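Enoyl-CoA hydratase/isomerase family protein (Bacillus anthracis, PDB 3KQF) probably catalyses the reversible addition of water to the double bond of enoyl-CoA thioesters, as a member of the crotonase family. Local coordinates at residues N31-S34 with L35-E39. Sequence-based numbering, arbitrary orientation.
Sequences NSLS and LALLE
With chi1 at 57°, the OG of Ser34 sits between its own backbone N and carbonyl carbon, which sets it at the start of the helix, within reach of Leu37 N. Leu37 in turn sends its CG away from its backbone N (chi1 175°), back along the incoming chain toward Ser32 and Leu33. The capping bond from Leu37 N to Ser34 OG measures 3.2 Å and is fairly straight, at 159° about the hydrogen. Leu37 CB lies 3.5 Å from the same OG, so the serine oxygen rests against the base of that side chain as well as taking its N-H. One residue on, Leu38 N donates to Ser34 O over 2.9 Å, meeting the carbonyl nearly end-on; Ser34 thus ties down two successive amides of the opening turn. Leu38 CG packs 3.3 Å from that carbonyl oxygen.

Next to the cap the leucines close up. Leu33 CD2 meets Leu37 CD2 at 3.7 Å, the two side chains slanting past each other, while the Leu38 side chain crosses that of Leu33 at about a right angle, its CD2 touching Leu33 CB at 4.0 Å. Leu37 CD1 reaches the backbone of Ser32, 3.8 Å from its O. Beyond this cluster, Leu37 leans on Leu24 of strand 19-24 and Leu38 on helix 81-99, while Glu75 OE1 accepts from Leu35 N. This is a serine N-cap with leucines packed beside it, starting helix 35-49 on its way from strand 19-24 to the parallel strand 56-61, a beta-alpha-beta crossover of the crotonase fold.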
ATOM      1  N   ASN A  31       2.481  30.830   4.688  1.00 17.58           N
ATOM      2  CA  ASN A  31       1.455  30.068   5.371  1.00 17.59           C
ATOM      3  C   ASN A  31       1.989  29.069   6.387  1.00 18.34           C
ATOM      4  O   ASN A  31       1.418  27.986   6.567  1.00 19.01           O
ATOM      5  CB  ASN A  31       0.579  29.389   4.324  1.00 18.11           C
ATOM      6  CG  ASN A  31      -0.239  30.389   3.558  1.00 19.81           C
ATOM      7  OD1 ASN A  31      -0.658  31.399   4.128  1.00 19.49           O
ATOM      8  ND2 ASN A  31      -0.486  30.126   2.281  1.00 19.01           N
ATOM      9  N   SER A  32       3.078  29.448   7.058  1.00 18.26           N
ATOM     10  CA  SER A  32       3.668  28.603   8.081  1.00 18.30           C
ATOM     11  C   SER A  32       2.761  28.521   9.298  1.00 18.61           C
ATOM     12  O   SER A  32       1.978  29.440   9.596  1.00 18.89           O
ATOM     13  CB  SER A  32       5.070  29.074   8.473  1.00 18.50           C
ATOM     14  OG  SER A  32       5.055  30.338   9.120  1.00 18.55           O
ATOM     15  N   LEU A  33       2.893  27.425  10.027  1.00 19.11           N
ATOM     16  CA  LEU A  33       2.036  27.157  11.179  1.00 19.57           C
ATOM     17  C   LEU A  33       2.534  27.749  12.488  1.00 20.35           C
ATOM     18  O   LEU A  33       3.330  27.129  13.197  1.00 20.20           O
ATOM     19  CB  LEU A  33       1.887  25.635  11.323  1.00 19.76           C
ATOM     20  CG  LEU A  33       1.377  24.890  10.081  1.00 19.77           C
ATOM     21  CD1 LEU A  33       1.607  23.380  10.242  1.00 18.55           C
ATOM     22  CD2 LEU A  33      -0.084  25.197   9.765  1.00 19.93           C
ATOM     23  N   SER A  34       2.092  28.969  12.803  1.00 19.34           N
ATOM     24  CA  SER A  34       2.442  29.584  14.061  1.00 19.24           C
ATOM     25  C   SER A  34       1.467  29.063  15.115  1.00 18.47           C
ATOM     26  O   SER A  34       0.394  28.547  14.775  1.00 17.35           O
ATOM     27  CB  SER A  34       2.334  31.108  13.972  1.00 20.37           C
ATOM     28  OG  SER A  34       1.036  31.501  13.569  1.00 19.23           O
ATOM     29  N   LEU A  35       1.821  29.196  16.391  1.00 17.43           N
ATOM     30  CA  LEU A  35       0.919  28.755  17.448  1.00 18.15           C
ATOM     31  C   LEU A  35      -0.401  29.518  17.361  1.00 18.03           C
ATOM     32  O   LEU A  35      -1.456  28.960  17.610  1.00 18.06           O
ATOM     33  CB  LEU A  35       1.549  28.921  18.838  1.00 17.82           C
ATOM     34  CG  LEU A  35       2.848  28.129  19.067  1.00 19.23           C
ATOM     35  CD1 LEU A  35       3.371  28.320  20.475  1.00 20.95           C
ATOM     36  CD2 LEU A  35       2.619  26.651  18.793  1.00 24.96           C
ATOM     37  N   ALA A  36      -0.343  30.794  16.994  1.00 19.51           N
ATOM     38  CA  ALA A  36      -1.571  31.600  16.869  1.00 19.88           C
ATOM     39  C   ALA A  36      -2.484  31.041  15.769  1.00 20.53           C
ATOM     40  O   ALA A  36      -3.706  30.921  15.961  1.00 19.67           O
ATOM     41  CB  ALA A  36      -1.232  33.071  16.623  1.00 19.74           C
ATOM     42  N   LEU A  37      -1.898  30.676  14.629  1.00 19.23           N
ATOM     43  CA  LEU A  37      -2.675  30.077  13.535  1.00 19.69           C
ATOM     44  C   LEU A  37      -3.259  28.735  13.965  1.00 19.32           C
ATOM     45  O   LEU A  37      -4.430  28.453  13.703  1.00 18.79           O
ATOM     46  CB  LEU A  37      -1.828  29.920  12.270  1.00 18.76           C
ATOM     47  CG  LEU A  37      -2.459  29.197  11.060  1.00 18.40           C
ATOM     48  CD1 LEU A  37      -1.788  29.615   9.750  1.00 19.60           C
ATOM     49  CD2 LEU A  37      -2.399  27.668  11.216  1.00 17.26           C
ATOM     50  N   LEU A  38      -2.465  27.925  14.663  1.00 19.52           N
ATOM     51  CA  LEU A  38      -2.940  26.610  15.118  1.00 19.66           C
ATOM     52  C   LEU A  38      -4.138  26.754  16.064  1.00 19.98           C
ATOM     53  O   LEU A  38      -5.089  25.974  15.977  1.00 20.51           O
ATOM     54  CB  LEU A  38      -1.800  25.799  15.747  1.00 19.96           C
ATOM     55  CG  LEU A  38      -0.678  25.401  14.779  1.00 20.03           C
ATOM     56  CD1 LEU A  38       0.483  24.825  15.564  1.00 19.00           C
ATOM     57  CD2 LEU A  38      -1.135  24.420  13.697  1.00 19.93           C
ATOM     58  N   GLU A  39      -4.099  27.762  16.941  1.00 20.87           N
ATOM     59  CA  GLU A  39      -5.213  28.070  17.862  1.00 21.29           C
ATOM     60  C   GLU A  39      -6.513  28.349  17.093  1.00 21.13           C
ATOM     61  O   GLU A  39      -7.563  27.786  17.411  1.00 19.01           O
ATOM     62  CB  GLU A  39      -4.862  29.286  18.732  1.00 22.16           C
ATOM     63  CG  GLU A  39      -6.003  29.835  19.605  1.00 26.60           C
ATOM     64  CD  GLU A  39      -6.438  28.886  20.701  1.00 32.32           C
ATOM     65  OE1 GLU A  39      -5.712  27.902  20.977  1.00 38.96           O
ATOM     66  OE2 GLU A  39      -7.505  29.142  21.305  1.00 36.15           O
TER